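Local coordinates for cellulase (Bacillus sp. BG-CS10, PDB 5E09), which probably hydrolyses internal beta-1,4-glucosidic bonds of cellulose as a family 5 glycoside hydrolase that also carries a family 46 carbohydrate-binding module, at residues T199-M211 with T252-I265. Residues are numbered along the deposited sequence; the frame is centred on the assembly and turned at random.
Sequences TSQDLLNRLHQTM and TFNRVHNTFTANGI
Segments 201-211 and 252-261 of helices 201-214 and 243-261 pack nearly parallel on the outside of the (beta/alpha)8 barrel of the family 5 catalytic domain, with knobs-into-holes contacts in the middle and polar contacts where the first helix begins. Over these segments the axes run 17° apart and approach to 10.0 Å. Leu204 is the knob from one side, set among Arg255, Val256, Thr259 and Phe260, while Thr259 and Phe260 fill holes from the other.

The Phe260 ring reaches in between the helices. Leu204 CD2 meets its edge in the ring plane, 3.6 Å from Phe260 CE2, and Leu207 CD2 lies 3.5 Å from Phe260 CZ. Selenomethionine Met211 adds an oblique Met-aromatic contact, and its SE also packs 3.6 Å from Ile265 CG2. With CG anti to the backbone N (chi1 -168°), the His208 ring takes Thr259 O over one face, and its buried ND1, which has no polar partner, lies against Ile265 CD1.

At the other end, Arg255 extends from CG to NE, and its NE donates a nearly straight bond, in the guanidinium plane, to Thr199 O; the modelled 2.5 Å is unusually short, so the exact length is doubtful. NH2 adds a weak bond to Thr199 OG1. A leucine in place of Arg255 would probably leave the Thr199 carbonyl without this donor and let the turn before helix 201-214 shift. Gln201, bent at chi2, sends NE2 to Thr259 OG1 (3.1 Å, 168°) and also to Asn205 OD1; Thr259 OG1 in turn donates to Arg255 O, linking the helices through one hydroxyl.

Inward, Leu207 and Phe260 touch Ala221 of strand 219-225, and Val256 and Phe260 reach Val267 of strand 267-272, whereas Leu203 and Arg206 lean on His164 of helix 161-181.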
loop_
_atom_site.group_PDB
_atom_site.type_symbol
_atom_site.label_atom_id
_atom_site.label_comp_id
_atom_site.label_asym_id
_atom_site.label_seq_id
_atom_site.Cartn_x
_atom_site.Cartn_y
_atom_site.Cartn_z
ATOM N N THR A 199 15.013 -4.953 0.810
ATOM C CA THR A 199 15.144 -6.309 1.332
ATOM C C THR A 199 16.143 -7.196 0.595
ATOM O O THR A 199 16.106 -8.417 0.740
ATOM C CB THR A 199 13.774 -7.022 1.330
ATOM O OG1 THR A 199 13.308 -7.176 -0.019
ATOM C CG2 THR A 199 12.757 -6.217 2.128
ATOM N N SER A 200 17.039 -6.594 -0.182
ATOM C CA SER A 200 18.114 -7.349 -0.821
ATOM C C SER A 200 18.977 -8.040 0.230
ATOM O O SER A 200 19.211 -7.491 1.310
ATOM C CB SER A 200 18.976 -6.433 -1.688
ATOM O OG SER A 200 18.186 -5.777 -2.662
ATOM N N GLN A 201 19.449 -9.241 -0.086
ATOM C CA GLN A 201 20.240 -10.011 0.869
ATOM C C GLN A 201 21.448 -9.225 1.385
ATOM O O GLN A 201 21.794 -9.325 2.558
ATOM C CB GLN A 201 20.700 -11.330 0.243
ATOM C CG GLN A 201 21.349 -12.292 1.226
ATOM C CD GLN A 201 20.492 -12.542 2.456
ATOM O OE1 GLN A 201 19.380 -13.064 2.359
ATOM N NE2 GLN A 201 21.006 -12.164 3.621
ATOM N N ASP A 202 22.074 -8.426 0.524
ATOM C CA ASP A 202 23.256 -7.681 0.942
ATOM C C ASP A 202 22.913 -6.584 1.950
ATOM O O ASP A 202 23.623 -6.393 2.948
ATOM C CB ASP A 202 23.973 -7.072 -0.261
ATOM C CG ASP A 202 25.242 -6.337 0.136
ATOM O OD1 ASP A 202 26.173 -6.993 0.661
ATOM O OD2 ASP A 202 25.309 -5.107 -0.074
ATOM N N LEU A 203 21.825 -5.866 1.690
ATOM C CA LEU A 203 21.349 -4.852 2.618
ATOM C C LEU A 203 20.972 -5.480 3.962
ATOM O O LEU A 203 21.335 -4.975 5.034
ATOM C CB LEU A 203 20.160 -4.108 2.011
ATOM C CG LEU A 203 20.405 -3.571 0.597
ATOM C CD1 LEU A 203 19.177 -2.862 0.062
ATOM C CD2 LEU A 203 21.606 -2.637 0.565
ATOM N N LEU A 204 20.260 -6.600 3.898
ATOM C CA LEU A 204 19.900 -7.339 5.105
ATOM C C LEU A 204 21.149 -7.699 5.903
ATOM O O LEU A 204 21.211 -7.472 7.116
ATOM C CB LEU A 204 19.110 -8.603 4.757
ATOM C CG LEU A 204 17.754 -8.391 4.080
ATOM C CD1 LEU A 204 17.112 -9.730 3.743
ATOM C CD2 LEU A 204 16.831 -7.541 4.950
ATOM N N ASN A 205 22.146 -8.236 5.208
ATOM C CA ASN A 205 23.399 -8.633 5.837
ATOM C C ASN A 205 24.104 -7.473 6.517
ATOM O O ASN A 205 24.626 -7.625 7.614
ATOM C CB ASN A 205 24.339 -9.264 4.813
ATOM C CG ASN A 205 23.903 -10.652 4.408
ATOM O OD1 ASN A 205 23.248 -11.355 5.178
ATOM N ND2 ASN A 205 24.253 -11.055 3.190
ATOM N N ARG A 206 24.119 -6.316 5.868
ATOM C CA ARG A 206 24.826 -5.168 6.424
ATOM C C ARG A 206 24.121 -4.594 7.648
ATOM O O ARG A 206 24.779 -4.178 8.614
ATOM C CB ARG A 206 25.003 -4.100 5.351
ATOM C CG ARG A 206 25.813 -4.626 4.189
ATOM C CD ARG A 206 26.225 -3.542 3.248
ATOM N NE ARG A 206 27.645 -3.234 3.372
ATOM C CZ ARG A 206 28.566 -3.611 2.493
ATOM N NH1 ARG A 206 28.213 -4.305 1.419
ATOM N NH2 ARG A 206 29.837 -3.283 2.682
ATOM N N LEU A 207 22.789 -4.576 7.619
ATOM C CA LEU A 207 22.055 -4.203 8.825
ATOM C C LEU A 207 22.381 -5.193 9.947
ATOM O O LEU A 207 22.611 -4.805 11.098
ATOM C CB LEU A 207 20.552 -4.163 8.560
ATOM C CG LEU A 207 19.702 -3.982 9.817
ATOM C CD1 LEU A 207 20.070 -2.704 10.527
ATOM C CD2 LEU A 207 18.230 -3.992 9.466
ATOM N N HIS A 208 22.412 -6.474 9.588
ATOM C CA HIS A 208 22.747 -7.547 10.523
ATOM C C HIS A 208 24.104 -7.307 11.181
ATOM O O HIS A 208 24.252 -7.407 12.400
ATOM C CB HIS A 208 22.734 -8.891 9.787
ATOM C CG HIS A 208 22.786 -10.082 10.699
ATOM N ND1 HIS A 208 22.549 -9.996 12.044
ATOM C CD2 HIS A 208 23.049 -11.385 10.431
ATOM C CE1 HIS A 208 22.662 -11.205 12.586
ATOM N NE2 HIS A 208 22.964 -12.056 11.631
ATOM N N GLN A 209 25.087 -6.962 10.360
ATOM C CA GLN A 209 26.431 -6.683 10.836
ATOM C C GLN A 209 26.441 -5.468 11.762
ATOM O O GLN A 209 27.066 -5.500 12.822
ATOM C CB GLN A 209 27.382 -6.474 9.652
ATOM C CG GLN A 209 28.845 -6.287 10.038
ATOM C CD GLN A 209 29.374 -7.407 10.924
ATOM O OE1 GLN A 209 30.083 -7.154 11.899
ATOM N NE2 GLN A 209 29.035 -8.651 10.587
ATOM N N THR A 210 25.739 -4.407 11.370
ATOM C CA THR A 210 25.616 -3.231 12.232
ATOM C C THR A 210 25.077 -3.610 13.611
ATOM O O THR A 210 25.582 -3.157 14.645
ATOM C CB THR A 210 24.690 -2.163 11.618
ATOM O OG1 THR A 210 25.205 -1.742 10.349
ATOM C CG2 THR A 210 24.566 -0.954 12.548
HETATM N N MSE A 211 24.056 -4.460 13.617
HETATM C CA MSE A 211 23.429 -4.869 14.865
HETATM C C MSE A 211 24.355 -5.711 15.723
HETATM O O MSE A 211 24.419 -5.517 16.938
HETATM C CB MSE A 211 22.131 -5.617 14.581
HETATM C CG MSE A 211 21.060 -4.655 14.126
HETATM SE SE MSE A 211 19.293 -5.373 13.834
HETATM C CE MSE A 211 18.355 -3.676 13.861
ATOM N N THR A 252 10.936 -12.662 -0.623
ATOM C CA THR A 252 11.302 -11.500 0.179
ATOM C C THR A 252 11.315 -11.833 1.663
ATOM O O THR A 252 12.332 -11.659 2.360
ATOM C CB THR A 252 10.345 -10.316 -0.051
ATOM O OG1 THR A 252 10.391 -9.916 -1.427
ATOM C CG2 THR A 252 10.734 -9.140 0.833
ATOM N N PHE A 253 10.197 -12.343 2.159
ATOM C CA PHE A 253 10.121 -12.507 3.599
ATOM C C PHE A 253 10.767 -13.805 4.075
ATOM O O PHE A 253 11.070 -13.950 5.255
ATOM C CB PHE A 253 8.673 -12.359 4.044
ATOM C CG PHE A 253 8.188 -10.938 3.938
ATOM C CD1 PHE A 253 8.605 -9.990 4.857
ATOM C CD2 PHE A 253 7.390 -10.535 2.882
ATOM C CE1 PHE A 253 8.201 -8.671 4.756
ATOM C CE2 PHE A 253 6.975 -9.217 2.772
ATOM C CZ PHE A 253 7.380 -8.280 3.712
ATOM N N ASN A 254 11.042 -14.719 3.153
ATOM C CA ASN A 254 11.907 -15.845 3.481
ATOM C C ASN A 254 13.295 -15.357 3.845
ATOM O O ASN A 254 13.842 -15.754 4.872
ATOM C CB ASN A 254 12.005 -16.848 2.330
ATOM C CG ASN A 254 10.904 -17.888 2.368
ATOM O OD1 ASN A 254 10.190 -18.017 3.363
ATOM N ND2 ASN A 254 10.765 -18.640 1.282
ATOM N N ARG A 255 13.881 -14.489 3.026
ATOM C CA ARG A 255 15.226 -14.058 3.382
ATOM C C ARG A 255 15.210 -13.087 4.569
ATOM O O ARG A 255 16.159 -13.070 5.366
ATOM C CB ARG A 255 15.960 -13.456 2.180
ATOM C CG ARG A 255 15.315 -12.275 1.530
ATOM C CD ARG A 255 16.207 -11.727 0.430
ATOM N NE ARG A 255 15.544 -10.642 -0.275
ATOM C CZ ARG A 255 14.750 -10.816 -1.324
ATOM N NH1 ARG A 255 14.536 -12.035 -1.797
ATOM N NH2 ARG A 255 14.175 -9.769 -1.902
ATOM N N VAL A 256 14.137 -12.306 4.717
ATOM C CA VAL A 256 14.027 -11.488 5.930
ATOM C C VAL A 256 13.998 -12.384 7.175
ATOM O O VAL A 256 14.644 -12.100 8.184
ATOM C CB VAL A 256 12.769 -10.588 5.921
ATOM C CG1 VAL A 256 12.544 -9.965 7.297
ATOM C CG2 VAL A 256 12.893 -9.510 4.863
ATOM N N HIS A 257 13.256 -13.479 7.091
ATOM C CA HIS A 257 13.137 -14.402 8.212
ATOM C C HIS A 257 14.466 -15.100 8.519
ATOM O O HIS A 257 14.882 -15.179 9.678
ATOM C CB HIS A 257 12.053 -15.438 7.929
ATOM C CG HIS A 257 11.908 -16.467 9.006
ATOM N ND1 HIS A 257 11.122 -16.271 10.121
ATOM C CD2 HIS A 257 12.451 -17.700 9.139
ATOM C CE1 HIS A 257 11.183 -17.341 10.894
ATOM N NE2 HIS A 257 11.985 -18.222 10.319
ATOM N N ASN A 258 15.130 -15.599 7.481
ATOM C CA ASN A 258 16.405 -16.290 7.657
ATOM C C ASN A 258 17.476 -15.390 8.257
ATOM O O ASN A 258 18.235 -15.811 9.134
ATOM C CB ASN A 258 16.909 -16.851 6.328
ATOM C CG ASN A 258 15.942 -17.834 5.712
ATOM O OD1 ASN A 258 15.152 -18.474 6.414
ATOM N ND2 ASN A 258 15.995 -17.964 4.389
ATOM N N THR A 259 17.537 -14.146 7.790
ATOM C CA THR A 259 18.594 -13.256 8.250
ATOM C C THR A 259 18.380 -12.758 9.679
ATOM O O THR A 259 19.319 -12.730 10.467
ATOM C CB THR A 259 18.747 -12.049 7.314
ATOM O OG1 THR A 259 19.030 -12.517 5.991
ATOM C CG2 THR A 259 19.886 -11.149 7.782
ATOM N N PHE A 260 17.153 -12.378 10.023
ATOM C CA PHE A 260 16.909 -11.751 11.320
ATOM C C PHE A 260 16.083 -12.595 12.296
ATOM O O PHE A 260 16.566 -12.961 13.371
ATOM C CB PHE A 260 16.220 -10.405 11.127
ATOM C CG PHE A 260 17.056 -9.390 10.411
ATOM C CD1 PHE A 260 18.152 -8.814 11.032
ATOM C CD2 PHE A 260 16.737 -8.996 9.124
ATOM C CE1 PHE A 260 18.923 -7.873 10.377
ATOM C CE2 PHE A 260 17.506 -8.049 8.463
ATOM C CZ PHE A 260 18.598 -7.491 9.092
ATOM N N THR A 261 14.835 -12.876 11.931
ATOM C CA THR A 261 13.909 -13.574 12.825
ATOM C C THR A 261 14.435 -14.947 13.269
ATOM O O THR A 261 14.264 -15.337 14.421
ATOM C CB THR A 261 12.525 -13.745 12.159
ATOM O OG1 THR A 261 11.938 -12.454 11.941
ATOM C CG2 THR A 261 11.593 -14.565 13.037
ATOM N N ALA A 262 15.078 -15.667 12.354
ATOM C CA ALA A 262 15.649 -16.977 12.662
ATOM C C ALA A 262 16.706 -16.870 13.761
ATOM O O ALA A 262 16.812 -17.741 14.624
ATOM C CB ALA A 262 16.241 -17.604 11.416
ATOM N N ASN A 263 17.487 -15.795 13.722
ATOM C CA ASN A 263 18.371 -15.456 14.829
ATOM C C ASN A 263 17.574 -14.618 15.821
ATOM O O ASN A 263 16.360 -14.481 15.692
ATOM C CB ASN A 263 19.531 -14.590 14.345
ATOM C CG ASN A 263 20.317 -15.250 13.226
ATOM O OD1 ASN A 263 20.791 -16.377 13.367
ATOM N ND2 ASN A 263 20.444 -14.556 12.100
ATOM N N GLY A 264 18.220 -14.040 16.815
ATOM C CA GLY A 264 17.483 -13.287 17.810
ATOM C C GLY A 264 16.831 -11.975 17.449
ATOM O O GLY A 264 16.244 -11.318 18.308
ATOM N N ILE A 265 16.953 -11.563 16.191
ATOM C CA ILE A 265 16.418 -10.251 15.826
ATOM C C ILE A 265 15.005 -10.163 15.253
ATOM O O ILE A 265 14.720 -10.699 14.181
ATOM C CB ILE A 265 17.402 -9.631 14.810
ATOM C CG1 ILE A 265 18.844 -9.851 15.278
ATOM C CG2 ILE A 265 17.099 -8.153 14.599
ATOM C CD1 ILE A 265 19.886 -9.282 14.353
#